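Local coordinates for protein putative alkaline phosphatase (Pseudomonas fluorescens, PDB 4F1V) that binds phosphate with high affinity in the periplasm and probably delivers it to an ABC transporter for import, at residues A[35-40]-A[64-69]; A[249-254]-A[333-338]; A[266-271]-A[342-347]; A[314-319]-A[348-353]. One frame throughout, in Å; residues are numbered along the deposited sequence.

Contact 1 of 4, residues A[35-40]-A[64-69]; sequences NGKAAF and SKLSAT
Residues 35-40 of helix 33-42 run beside the loop that leads into helix 68-77, and the two backbones come nearest at Lys37 and Leu66, whose CA atoms lie 7.5 Å apart. Lys37 bridges this space. Its CG stands anti to the carbonyl carbon (chi1 -66°), and a bend at chi3 (-65°) turns the end of the chain toward the loop. There Lys37 NZ donates to Ser64 OG at 3.0 Å and to Lys65 O, also at 3.0 Å. The second bond meets the carbonyl from above its plane, 41° out of it, rather than along a lone pair. A third partner, Glu70, forms a salt bridge with the same nitrogen, so the buried ammonium is gripped from three residues and its charge is probably balanced there. Ser64 OG is also bonded to Glu150, which ties the serine to a second acid. Nearer the backbone the contact turns apolar: in one of the two conformers of Leu66, Lys37 CD lies 3.9 Å from Leu66 CD2 as the side chains slide past each other in opposite directions. A methionine in place of Lys37 would probably leave Glu70 without its cationic mate and Lys65 O without this donor, and the loop less firmly tied to the helix. Glu70 also accepts from Ser67 N, while Ser67 caps the start of helix 68-77 with its side chain, the reciprocal pattern of a capping box. The contact backs the phosphate site of a periplasmic binding protein: Ser33 of the lysine's helix and Asp63, next to Ser64, both line the pocket.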
loop_
_atom_site.group_PDB
_atom_site.type_symbol
_atom_site.label_atom_id
_atom_site.label_comp_id
_atom_site.label_asym_id
_atom_site.label_seq_id
_atom_site.Cartn_x
_atom_site.Cartn_y
_atom_site.Cartn_z
ATOM N N ASN A 35 -10.460 5.886 -3.556
ATOM C CA ASN A 35 -10.972 6.244 -4.888
ATOM C C ASN A 35 -10.755 5.106 -5.886
ATOM O O ASN A 35 -11.606 4.869 -6.745
ATOM C CB ASN A 35 -10.327 7.528 -5.367
ATOM C CG ASN A 35 -10.905 8.738 -4.707
ATOM O OD1 ASN A 35 -12.131 8.816 -4.510
ATOM N ND2 ASN A 35 -10.051 9.720 -4.334
ATOM N N GLY A 36 -9.604 4.421 -5.808
ATOM C CA GLY A 36 -9.358 3.317 -6.728
ATOM C C GLY A 36 -10.369 2.166 -6.542
ATOM O O GLY A 36 -10.899 1.624 -7.523
ATOM N N LYS A 37 -10.605 1.788 -5.279
ATOM C CA LYS A 37 -11.586 0.751 -5.016
ATOM C C LYS A 37 -12.978 1.162 -5.529
ATOM O O LYS A 37 -13.664 0.390 -6.194
ATOM C CB LYS A 37 -11.641 0.400 -3.523
ATOM C CG LYS A 37 -10.346 -0.267 -2.990
ATOM C CD LYS A 37 -10.545 -0.878 -1.616
ATOM C CE LYS A 37 -10.844 0.064 -0.525
ATOM N NZ LYS A 37 -11.178 -0.612 0.756
ATOM N N ALA A 38 -13.387 2.387 -5.258
ATOM C CA ALA A 38 -14.745 2.820 -5.684
ATOM C C ALA A 38 -14.810 2.840 -7.230
ATOM O O ALA A 38 -15.844 2.485 -7.814
ATOM C CB ALA A 38 -15.057 4.196 -5.069
ATOM N N ALA A 39 -13.745 3.307 -7.870
ATOM C CA ALA A 39 -13.703 3.345 -9.335
ATOM C C ALA A 39 -13.981 1.963 -9.918
ATOM O O ALA A 39 -14.792 1.776 -10.823
ATOM C CB ALA A 39 -12.345 3.863 -9.800
ATOM N N PHE A 40 -13.233 0.955 -9.408
ATOM C CA PHE A 40 -13.392 -0.398 -9.939
ATOM C C PHE A 40 -14.776 -0.972 -9.596
ATOM O O PHE A 40 -15.462 -1.506 -10.451
ATOM C CB PHE A 40 -12.254 -1.279 -9.392
ATOM C CG PHE A 40 -12.403 -2.704 -9.904
ATOM C CD1 PHE A 40 -11.800 -3.059 -11.110
ATOM C CD2 PHE A 40 -13.122 -3.664 -9.236
ATOM C CE1 PHE A 40 -11.904 -4.366 -11.633
ATOM C CE2 PHE A 40 -13.264 -4.942 -9.736
ATOM C CZ PHE A 40 -12.648 -5.277 -10.922
ATOM N N SER A 64 -5.194 -0.574 0.450
ATOM C CA SER A 64 -6.286 -0.904 1.339
ATOM C C SER A 64 -6.980 -2.182 0.850
ATOM O O SER A 64 -7.397 -2.264 -0.319
ATOM C CB SER A 64 -7.325 0.229 1.378
ATOM O OG SER A 64 -8.504 -0.150 2.029
ATOM N N LYS A 65 -7.150 -3.176 1.704
ATOM C CA LYS A 65 -7.894 -4.377 1.309
ATOM C C LYS A 65 -9.358 -4.054 1.009
ATOM O O LYS A 65 -9.973 -3.171 1.602
ATOM C CB LYS A 65 -7.857 -5.420 2.412
ATOM C CG LYS A 65 -6.480 -6.140 2.506
ATOM C CD LYS A 65 -6.464 -7.409 3.300
ATOM C CE LYS A 65 -7.192 -8.606 2.856
ATOM N NZ LYS A 65 -6.647 -9.839 3.659
ATOM N N LEU A 66 -9.899 -4.860 0.087
ATOM C CA LEU A 66 -11.347 -4.873 -0.101
ATOM C C LEU A 66 -12.044 -5.369 1.196
ATOM O O LEU A 66 -11.678 -6.416 1.729
ATOM C CB LEU A 66 -11.693 -5.754 -1.298
ATOM C CG LEU A 66 -11.290 -5.141 -2.623
ATOM C CD1 LEU A 66 -11.238 -6.201 -3.697
ATOM C CD2 LEU A 66 -12.271 -4.043 -3.106
ATOM N N SER A 67 -13.023 -4.597 1.675
ATOM C CA SER A 67 -13.709 -4.965 2.885
ATOM C C SER A 67 -14.741 -6.059 2.595
ATOM O O SER A 67 -15.122 -6.341 1.469
ATOM C CB SER A 67 -14.439 -3.752 3.468
ATOM O OG SER A 67 -15.519 -3.434 2.591
ATOM N N ALA A 68 -15.306 -6.613 3.701
ATOM C CA ALA A 68 -16.340 -7.635 3.539
ATOM C C ALA A 68 -17.513 -7.095 2.731
ATOM O O ALA A 68 -18.095 -7.788 1.894
ATOM C CB ALA A 68 -16.802 -8.151 4.887
ATOM N N THR A 69 -17.904 -5.833 3.030
ATOM C CA THR A 69 -19.063 -5.226 2.366
ATOM C C THR A 69 -18.737 -4.954 0.876
ATOM O O THR A 69 -19.586 -5.157 -0.017
ATOM C CB THR A 69 -19.476 -3.939 3.100
ATOM O OG1 THR A 69 -19.768 -4.259 4.474
ATOM C CG2 THR A 69 -20.665 -3.392 2.438
#

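Contact 2 of 4, residues A[249-254]-A[333-338]; sequences AAIGAV and AFVPLP
Ile251, in the short helix 248-252, leans against Val335 in the extended link between helices 326-331 and 339-349. Ile251 CB already lies 3.9 Å from Val335 CG1. The branch Ile251 CG2, set anti to the backbone N, comes nearest, 3.8 Å from Val335 CG1, so one carbon of the valine serves both atoms of the isoleucine. CG1 takes the other course, beside the backbone N (chi1 -69°), and carries Ile251 CD1 away from Val335 CG1. As a whole the isoleucine side chain also packs on Leu291 and Phe293 of strand 291-299. The valine, with its CG1 anti to its own N, meets it at an oblique crossing. A second touch, Gly252 CA to Pro338 CG, is less certain, since both residues adopt two conformations. The link is held at its start and along its backbone: a Schellman motif with Ala333 as its C-prime residue ends helix 326-331, and the Val335 backbone pairs with Gly92 of strand 85-94. The apolar contact thus joins a short helix and a connecting segment beside the sheet with strand order 2-1-3-5-4, the topology of type II periplasmic binding proteins.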
loop_
_atom_site.group_PDB
_atom_site.type_symbol
_atom_site.label_atom_id
_atom_site.label_comp_id
_atom_site.label_asym_id
_atom_site.label_seq_id
_atom_site.Cartn_x
_atom_site.Cartn_y
_atom_site.Cartn_z
ATOM N N ALA A 249 13.681 -9.316 3.847
ATOM C CA ALA A 249 13.642 -10.616 4.440
ATOM C C ALA A 249 12.250 -10.935 4.961
ATOM O O ALA A 249 11.695 -12.040 4.779
ATOM C CB ALA A 249 14.690 -10.783 5.530
ATOM N N ALA A 250 11.659 -9.980 5.684
ATOM C CA ALA A 250 10.343 -10.210 6.257
ATOM C C ALA A 250 9.285 -10.379 5.153
ATOM O O ALA A 250 8.382 -11.232 5.296
ATOM C CB ALA A 250 10.013 -9.062 7.172
ATOM N N ILE A 251 9.321 -9.597 4.080
ATOM C CA ILE A 251 8.387 -9.796 2.976
ATOM C C ILE A 251 8.551 -11.234 2.390
ATOM O O ILE A 251 7.564 -11.908 2.109
ATOM C CB ILE A 251 8.602 -8.737 1.885
ATOM C CG1 ILE A 251 8.179 -7.340 2.379
ATOM C CG2 ILE A 251 7.856 -9.113 0.592
ATOM C CD1 ILE A 251 6.726 -7.159 2.745
ATOM N N GLY A 252 9.780 -11.672 2.292
ATOM C CA GLY A 252 10.028 -12.997 1.751
ATOM C C GLY A 252 9.538 -14.134 2.626
ATOM O O GLY A 252 9.409 -15.278 2.103
ATOM N N ALA A 253 9.345 -13.926 3.883
ATOM C CA ALA A 253 8.874 -14.913 4.824
ATOM C C ALA A 253 7.332 -14.995 4.858
ATOM O O ALA A 253 6.804 -15.813 5.562
ATOM C CB ALA A 253 9.360 -14.637 6.235
ATOM N N VAL A 254 6.653 -14.137 4.116
ATOM C CA VAL A 254 5.186 -14.168 4.162
ATOM C C VAL A 254 4.688 -15.371 3.329
ATOM O O VAL A 254 5.037 -15.514 2.150
ATOM C CB VAL A 254 4.599 -12.866 3.619
ATOM C CG1 VAL A 254 3.076 -12.943 3.555
ATOM C CG2 VAL A 254 5.072 -11.674 4.483
ATOM N N ALA A 333 11.745 1.788 -4.592
ATOM C CA ALA A 333 11.868 1.556 -3.174
ATOM C C ALA A 333 10.960 0.449 -2.622
ATOM O O ALA A 333 10.689 0.385 -1.456
ATOM C CB ALA A 333 11.674 2.838 -2.333
ATOM N N PHE A 334 10.602 -0.501 -3.527
ATOM C CA PHE A 334 9.723 -1.609 -3.164
ATOM C C PHE A 334 10.461 -2.955 -3.247
ATOM O O PHE A 334 11.567 -3.075 -3.773
ATOM C CB PHE A 334 8.444 -1.586 -4.052
ATOM C CG PHE A 334 7.698 -0.278 -3.985
ATOM C CD1 PHE A 334 7.259 0.231 -2.768
ATOM C CD2 PHE A 334 7.404 0.414 -5.147
ATOM C CE1 PHE A 334 6.572 1.452 -2.708
ATOM C CE2 PHE A 334 6.728 1.606 -5.094
ATOM C CZ PHE A 334 6.322 2.111 -3.876
ATOM N N VAL A 335 9.735 -3.969 -2.728
ATOM C CA VAL A 335 10.283 -5.330 -2.647
ATOM C C VAL A 335 9.567 -6.244 -3.642
ATOM O O VAL A 335 8.340 -6.439 -3.543
ATOM C CB VAL A 335 10.126 -5.894 -1.210
ATOM C CG1 VAL A 335 10.693 -7.292 -1.125
ATOM C CG2 VAL A 335 10.801 -5.011 -0.174
ATOM N N PRO A 336 10.297 -6.846 -4.572
ATOM C CA PRO A 336 9.700 -7.854 -5.477
ATOM C C PRO A 336 9.140 -9.040 -4.705
ATOM O O PRO A 336 9.572 -9.384 -3.582
ATOM C CB PRO A 336 10.884 -8.292 -6.336
ATOM C CG PRO A 336 11.798 -7.097 -6.313
ATOM C CD PRO A 336 11.730 -6.550 -4.926
ATOM N N LEU A 337 8.131 -9.672 -5.291
ATOM C CA LEU A 337 7.619 -10.891 -4.723
ATOM C C LEU A 337 8.577 -12.044 -4.986
ATOM O O LEU A 337 9.202 -12.144 -6.068
ATOM C CB LEU A 337 6.260 -11.285 -5.330
ATOM C CG LEU A 337 5.164 -10.195 -5.126
ATOM C CD1 LEU A 337 3.844 -10.682 -5.683
ATOM C CD2 LEU A 337 5.017 -9.740 -3.687
ATOM N N PRO A 338 8.722 -12.980 -4.016
ATOM C CA PRO A 338 9.477 -14.209 -4.201
ATOM C C PRO A 338 9.031 -14.946 -5.459
ATOM O O PRO A 338 7.890 -14.973 -5.896
ATOM C CB PRO A 338 9.209 -14.996 -2.921
ATOM C CG PRO A 338 8.948 -13.963 -1.862
ATOM C CD PRO A 338 8.211 -12.875 -2.637
#

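Contact 3 of 4, residues A[266-271]-A[342-347]; sequences DAWVPV and KATVRA
Trp268 reaches from a loop to helix 339-349 and fills in between that helix and the edge strand 85-94, where it touches Val88, in the lobe built on the five-stranded sheet of this Venus flytrap fold. Across the contact the meeting is largely apolar, made by the far end of the indole six-membered ring. Trp268 CZ3 lies 3.9 Å from Val345 CG2, which comes up obliquely to the ring, and 4.0 Å from Val345 CA. Trp268 CH2 lies 3.9 Å from Thr344 CG2. Beyond the two segments the indole also meets the ring of Phe349 with the planes at about 55°. The tryptophan's own CG is anti to the carbonyl carbon (chi1 -81°), and chi2 near 87° lets the long ring project to the helix while its backbone stays well back, Trp268 CA lying 9.0 Å from Val345 CA.

The polar groups are dealt with separately. Indole NE1 is hydrogen-bonded to Arg262 O, which probably helps to fix the turn of the ring, and Thr344 OG1 is spent within its own helix on Ala340 O. A leucine in place of Trp268 would probably open a gap beside Thr344 and Val345 and leave Arg262 O without this N-H.

One more approach is neither plainly apolar nor a hydrogen bond. The carbonyl oxygen of Thr344 sits at the edge of the indole, in its plane, 3.7 Å from Trp268 CH2.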
loop_
_atom_site.group_PDB
_atom_site.type_symbol
_atom_site.label_atom_id
_atom_site.label_comp_id
_atom_site.label_asym_id
_atom_site.label_seq_id
_atom_site.Cartn_x
_atom_site.Cartn_y
_atom_site.Cartn_z
ATOM N N ASP A 266 -10.066 -12.101 -0.495
ATOM C CA ASP A 266 -9.438 -11.629 0.736
ATOM C C ASP A 266 -8.219 -12.494 1.121
ATOM O O ASP A 266 -7.294 -12.000 1.756
ATOM C CB ASP A 266 -10.465 -11.646 1.875
ATOM C CG ASP A 266 -9.927 -11.063 3.171
ATOM O OD1 ASP A 266 -9.629 -11.830 4.109
ATOM O OD2 ASP A 266 -9.837 -9.819 3.230
ATOM N N ALA A 267 -8.216 -13.791 0.751
ATOM C CA ALA A 267 -7.143 -14.692 1.142
ATOM C C ALA A 267 -5.846 -14.358 0.483
ATOM O O ALA A 267 -4.780 -14.861 0.910
ATOM C CB ALA A 267 -7.551 -16.101 0.863
ATOM N N TRP A 268 -5.851 -13.583 -0.603
ATOM C CA TRP A 268 -4.668 -13.323 -1.388
ATOM C C TRP A 268 -3.777 -12.213 -0.841
ATOM O O TRP A 268 -2.627 -12.131 -1.208
ATOM C CB TRP A 268 -5.093 -12.970 -2.820
ATOM C CG TRP A 268 -5.394 -14.241 -3.618
ATOM C CD1 TRP A 268 -6.591 -14.917 -3.679
ATOM C CD2 TRP A 268 -4.472 -15.009 -4.380
ATOM N NE1 TRP A 268 -6.454 -16.049 -4.433
ATOM C CE2 TRP A 268 -5.180 -16.168 -4.882
ATOM C CE3 TRP A 268 -3.113 -14.879 -4.727
ATOM C CZ2 TRP A 268 -4.562 -17.120 -5.706
ATOM C CZ3 TRP A 268 -2.504 -15.851 -5.513
ATOM C CH2 TRP A 268 -3.228 -16.957 -5.973
ATOM N N VAL A 269 -4.357 -11.298 -0.038
ATOM C CA VAL A 269 -3.566 -10.134 0.455
ATOM C C VAL A 269 -3.117 -10.412 1.877
ATOM O O VAL A 269 -3.932 -10.387 2.816
ATOM C CB VAL A 269 -4.367 -8.816 0.413
ATOM C CG1 VAL A 269 -3.530 -7.695 1.029
ATOM C CG2 VAL A 269 -4.761 -8.511 -1.023
ATOM N N PRO A 270 -1.821 -10.648 2.106
ATOM C CA PRO A 270 -1.369 -10.842 3.488
ATOM C C PRO A 270 -1.398 -9.510 4.210
ATOM O O PRO A 270 -1.063 -8.476 3.635
ATOM C CB PRO A 270 0.110 -11.293 3.337
ATOM C CG PRO A 270 0.221 -11.711 1.869
ATOM C CD PRO A 270 -0.726 -10.780 1.139
ATOM N N VAL A 271 -1.765 -9.551 5.486
ATOM C CA VAL A 271 -1.644 -8.408 6.326
ATOM C C VAL A 271 -0.824 -8.754 7.558
ATOM O O VAL A 271 -0.826 -9.881 8.050
ATOM C CB VAL A 271 -2.973 -7.764 6.707
ATOM C CG1 VAL A 271 -3.739 -7.337 5.468
ATOM C CG2 VAL A 271 -3.819 -8.642 7.593
ATOM N N LYS A 342 5.203 -15.515 -7.196
ATOM C CA LYS A 342 4.839 -15.275 -8.605
ATOM C C LYS A 342 4.189 -16.521 -9.195
ATOM O O LYS A 342 3.194 -16.462 -9.936
ATOM C CB LYS A 342 6.012 -14.832 -9.417
ATOM C CG LYS A 342 6.662 -13.517 -9.104
ATOM C CD LYS A 342 7.652 -13.102 -10.170
ATOM C CE LYS A 342 8.364 -11.801 -10.016
ATOM N NZ LYS A 342 9.369 -11.807 -8.891
ATOM N N ALA A 343 4.788 -17.707 -8.920
ATOM C CA ALA A 343 4.252 -18.939 -9.493
ATOM C C ALA A 343 2.837 -19.231 -9.039
ATOM O O ALA A 343 2.016 -19.723 -9.822
ATOM C CB ALA A 343 5.190 -20.097 -9.166
ATOM N N THR A 344 2.551 -18.918 -7.781
ATOM C CA THR A 344 1.190 -19.106 -7.229
ATOM C C THR A 344 0.223 -18.186 -7.910
ATOM O O THR A 344 -0.921 -18.591 -8.283
ATOM C CB THR A 344 1.245 -18.941 -5.718
ATOM O OG1 THR A 344 2.109 -19.887 -5.117
ATOM C CG2 THR A 344 -0.114 -19.103 -5.081
ATOM N N VAL A 345 0.548 -16.909 -8.073
ATOM C CA VAL A 345 -0.316 -15.983 -8.815
ATOM C C VAL A 345 -0.572 -16.513 -10.233
ATOM O O VAL A 345 -1.732 -16.500 -10.701
ATOM C CB VAL A 345 0.317 -14.568 -8.811
ATOM C CG1 VAL A 345 -0.503 -13.638 -9.708
ATOM C CG2 VAL A 345 0.372 -14.013 -7.373
ATOM N N ARG A 346 0.480 -16.915 -10.951
ATOM C CA ARG A 346 0.246 -17.377 -12.301
ATOM C C ARG A 346 -0.643 -18.622 -12.374
ATOM O O ARG A 346 -1.487 -18.769 -13.250
ATOM C CB ARG A 346 1.593 -17.707 -13.018
ATOM C CG ARG A 346 2.532 -16.526 -13.204
ATOM C CD ARG A 346 3.617 -16.761 -14.216
ATOM N NE ARG A 346 4.337 -17.962 -13.938
ATOM C CZ ARG A 346 5.401 -18.044 -13.116
ATOM N NH1 ARG A 346 6.002 -19.257 -12.862
ATOM N NH2 ARG A 346 5.889 -16.974 -12.497
ATOM N N ALA A 347 -0.426 -19.541 -11.415
ATOM C CA ALA A 347 -1.161 -20.813 -11.456
ATOM C C ALA A 347 -2.663 -20.594 -11.324
ATOM O O ALA A 347 -3.467 -21.341 -11.929
ATOM C CB ALA A 347 -0.680 -21.757 -10.364
#

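Contact 4 of 4, residues A[314-319]-A[348-353]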
loop_
_atom_site.group_PDB
_atom_site.type_symbol
_atom_site.label_atom_id
_atom_site.label_comp_id
_atom_site.label_asym_id
_atom_site.label_seq_id
_atom_site.Cartn_x
_atom_site.Cartn_y
_atom_site.Cartn_z
ATOM N N PHE A 314 -0.219 -8.330 -19.265
ATOM C CA PHE A 314 0.328 -7.610 -18.110
ATOM C C PHE A 314 0.664 -8.547 -16.956
ATOM O O PHE A 314 1.758 -8.479 -16.361
ATOM C CB PHE A 314 -0.632 -6.524 -17.636
ATOM C CG PHE A 314 -0.189 -5.877 -16.333
ATOM C CD1 PHE A 314 1.024 -5.181 -16.272
ATOM C CD2 PHE A 314 -0.948 -6.003 -15.176
ATOM C CE1 PHE A 314 1.449 -4.652 -15.045
ATOM C CE2 PHE A 314 -0.498 -5.518 -13.964
ATOM C CZ PHE A 314 0.727 -4.850 -13.895
ATOM N N PHE A 315 -0.239 -9.475 -16.605
ATOM C CA PHE A 315 0.058 -10.429 -15.578
ATOM C C PHE A 315 1.289 -11.279 -15.935
ATOM O O PHE A 315 2.099 -11.610 -15.057
ATOM C CB PHE A 315 -1.161 -11.337 -15.280
ATOM C CG PHE A 315 -2.135 -10.741 -14.269
ATOM C CD1 PHE A 315 -2.296 -11.348 -12.996
ATOM C CD2 PHE A 315 -2.905 -9.622 -14.536
ATOM C CE1 PHE A 315 -3.150 -10.853 -12.080
ATOM C CE2 PHE A 315 -3.744 -9.076 -13.583
ATOM C CZ PHE A 315 -3.877 -9.698 -12.365
ATOM N N THR A 316 1.424 -11.654 -17.213
ATOM C CA THR A 316 2.558 -12.457 -17.675
ATOM C C THR A 316 3.876 -11.726 -17.388
ATOM O O THR A 316 4.878 -12.359 -17.054
ATOM C CB THR A 316 2.389 -12.761 -19.152
ATOM O OG1 THR A 316 1.275 -13.662 -19.258
ATOM C CG2 THR A 316 3.591 -13.429 -19.763
ATOM N N LYS A 317 3.901 -10.422 -17.534
ATOM C CA LYS A 317 5.073 -9.606 -17.184
ATOM C C LYS A 317 5.260 -9.418 -15.680
ATOM O O LYS A 317 6.340 -9.692 -15.128
ATOM C CB LYS A 317 5.032 -8.275 -17.941
ATOM C CG LYS A 317 6.291 -7.470 -17.668
ATOM C CD LYS A 317 6.533 -6.333 -18.574
ATOM C CE LYS A 317 7.974 -5.842 -18.605
ATOM N NZ LYS A 317 8.081 -4.691 -19.539
ATOM N N HIS A 318 4.234 -8.892 -15.021
ATOM C CA HIS A 318 4.366 -8.494 -13.623
ATOM C C HIS A 318 4.640 -9.651 -12.706
ATOM O O HIS A 318 5.265 -9.493 -11.632
ATOM C CB HIS A 318 3.097 -7.721 -13.204
ATOM C CG HIS A 318 3.331 -6.786 -12.035
ATOM N ND1 HIS A 318 4.238 -5.768 -12.099
ATOM C CD2 HIS A 318 2.736 -6.780 -10.801
ATOM C CE1 HIS A 318 4.178 -5.121 -10.957
ATOM N NE2 HIS A 318 3.277 -5.690 -10.127
ATOM N N TYR A 319 4.162 -10.855 -13.080
ATOM C CA TYR A 319 4.382 -12.071 -12.325
ATOM C C TYR A 319 5.235 -13.067 -13.056
ATOM O O TYR A 319 5.239 -14.253 -12.741
ATOM C CB TYR A 319 3.027 -12.686 -11.873
ATOM C CG TYR A 319 2.241 -11.703 -11.039
ATOM C CD1 TYR A 319 1.225 -10.934 -11.603
ATOM C CD2 TYR A 319 2.539 -11.458 -9.699
ATOM C CE1 TYR A 319 0.513 -9.977 -10.852
ATOM C CE2 TYR A 319 1.867 -10.546 -8.936
ATOM C CZ TYR A 319 0.853 -9.778 -9.520
ATOM O OH TYR A 319 0.207 -8.837 -8.812
ATOM N N SER A 348 -3.067 -19.618 -10.553
ATOM C CA SER A 348 -4.501 -19.313 -10.411
ATOM C C SER A 348 -5.047 -18.425 -11.536
ATOM O O SER A 348 -6.125 -18.691 -12.086
ATOM C CB SER A 348 -4.815 -18.657 -9.047
ATOM O OG SER A 348 -4.700 -19.569 -7.979
ATOM N N PHE A 349 -4.344 -17.331 -11.841
ATOM C CA PHE A 349 -4.914 -16.260 -12.636
ATOM C C PHE A 349 -4.486 -16.269 -14.096
ATOM O O PHE A 349 -5.134 -15.584 -14.910
ATOM C CB PHE A 349 -4.686 -14.884 -11.957
ATOM C CG PHE A 349 -5.284 -14.872 -10.588
ATOM C CD1 PHE A 349 -4.518 -14.688 -9.437
ATOM C CD2 PHE A 349 -6.672 -15.072 -10.383
ATOM C CE1 PHE A 349 -5.034 -14.752 -8.193
ATOM C CE2 PHE A 349 -7.200 -15.126 -9.114
ATOM C CZ PHE A 349 -6.383 -14.926 -7.997
ATOM N N LEU A 350 -3.462 -17.017 -14.456
ATOM C CA LEU A 350 -3.056 -17.149 -15.854
ATOM C C LEU A 350 -3.323 -18.538 -16.439
ATOM O O LEU A 350 -3.886 -18.671 -17.524
ATOM C CB LEU A 350 -1.603 -16.787 -16.109
ATOM C CG LEU A 350 -1.313 -15.300 -16.106
ATOM C CD1 LEU A 350 0.203 -15.061 -16.101
ATOM C CD2 LEU A 350 -1.945 -14.642 -17.315
ATOM N N THR A 351 -2.877 -19.590 -15.749
ATOM C CA THR A 351 -2.944 -20.943 -16.310
ATOM C C THR A 351 -4.390 -21.283 -16.707
ATOM O O THR A 351 -5.291 -21.257 -15.904
ATOM C CB THR A 351 -2.344 -21.940 -15.326
ATOM O OG1 THR A 351 -0.982 -21.510 -15.069
ATOM C CG2 THR A 351 -2.372 -23.334 -15.847
ATOM N N ALA A 352 -4.566 -21.608 -18.022
ATOM C CA ALA A 352 -5.894 -21.589 -18.596
ATOM C C ALA A 352 -6.915 -22.493 -17.902
ATOM O O ALA A 352 -8.074 -22.104 -17.737
ATOM C CB ALA A 352 -5.860 -21.852 -20.092
ATOM N N SER A 353 -6.478 -23.739 -17.559
ATOM C CA SER A 353 -7.405 -24.684 -16.976
ATOM C C SER A 353 -7.906 -24.293 -15.576
ATOM O O SER A 353 -8.867 -24.887 -15.078
ATOM C CB SER A 353 -6.741 -26.049 -16.907
ATOM O OG SER A 353 -5.541 -25.986 -16.111
#
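Leu350, where the chain leaves helix 339-349, wedges against the flank of helix 305-318 near its C-terminal end, beside edge strand 85-94 of the five-stranded sheet of this periplasmic binding protein. Its two methyls do most of the work. Leu350 CD1 approaches Thr316 OG1 at 3.6 Å and the backbone carbon C of Phe315 at 3.9 Å, while Leu350 CD2 lies 4.0 Å from Phe315 CB. With CG anti to the carbonyl carbon (chi1 -76°), both methyls rest on the junction of Phe315 and Thr316, and the leucine crosses the threonine side chain at about a right angle. Next to it Phe349 adds a looser touch, Phe349 CB lying 4.3 Å from Phe315 CE1 and oblique to that ring.

The second shell holds these groups in place. Phe315 meets Phe298 edge-to-face and rests on Val88 of strand 85-94. Phe349 packs on Ile86 and Val88 of the same strand, so both aromatic side chains settle on one edge strand of the sheet. The backbone of Phe349 is further paired with Ile358. Through the OH of Tyr319, bonded to Pro89 O, the end of helix 305-318 is tied to that strand as well.

Arg312, of the same helix as Thr316, links across with NH1 to Leu350 O, while its backbone O is hydrogen-bonded to Thr316 OG1, the same oxygen that touches Leu350 CD1.

In the fold
Contact 1 closes first along the chain; contacts 2, 3 and 4 follow with their segments interleaved, the second halves of all three lying between residues 333 and 353. Contacts 3 and 4 share helix 339-349, with centres 12 Å apart, and Arg346 NH2 bonds to Tyr319 O between them. Contact 2 joins contact 3 through Lys342 NZ and Leu337 O, centres 13 Å apart. Contacts 1 and 2 lie on opposite sides of the chain centre, their centres 24 Å apart. Contacts 2 to 4 fasten the C-terminal segments to edge strand 85-94 and strand 291-299 of the five-stranded sheet, and contact 1, near the phosphate pocket, is tied to contact 3 through Lys65, bonded to Val269 O.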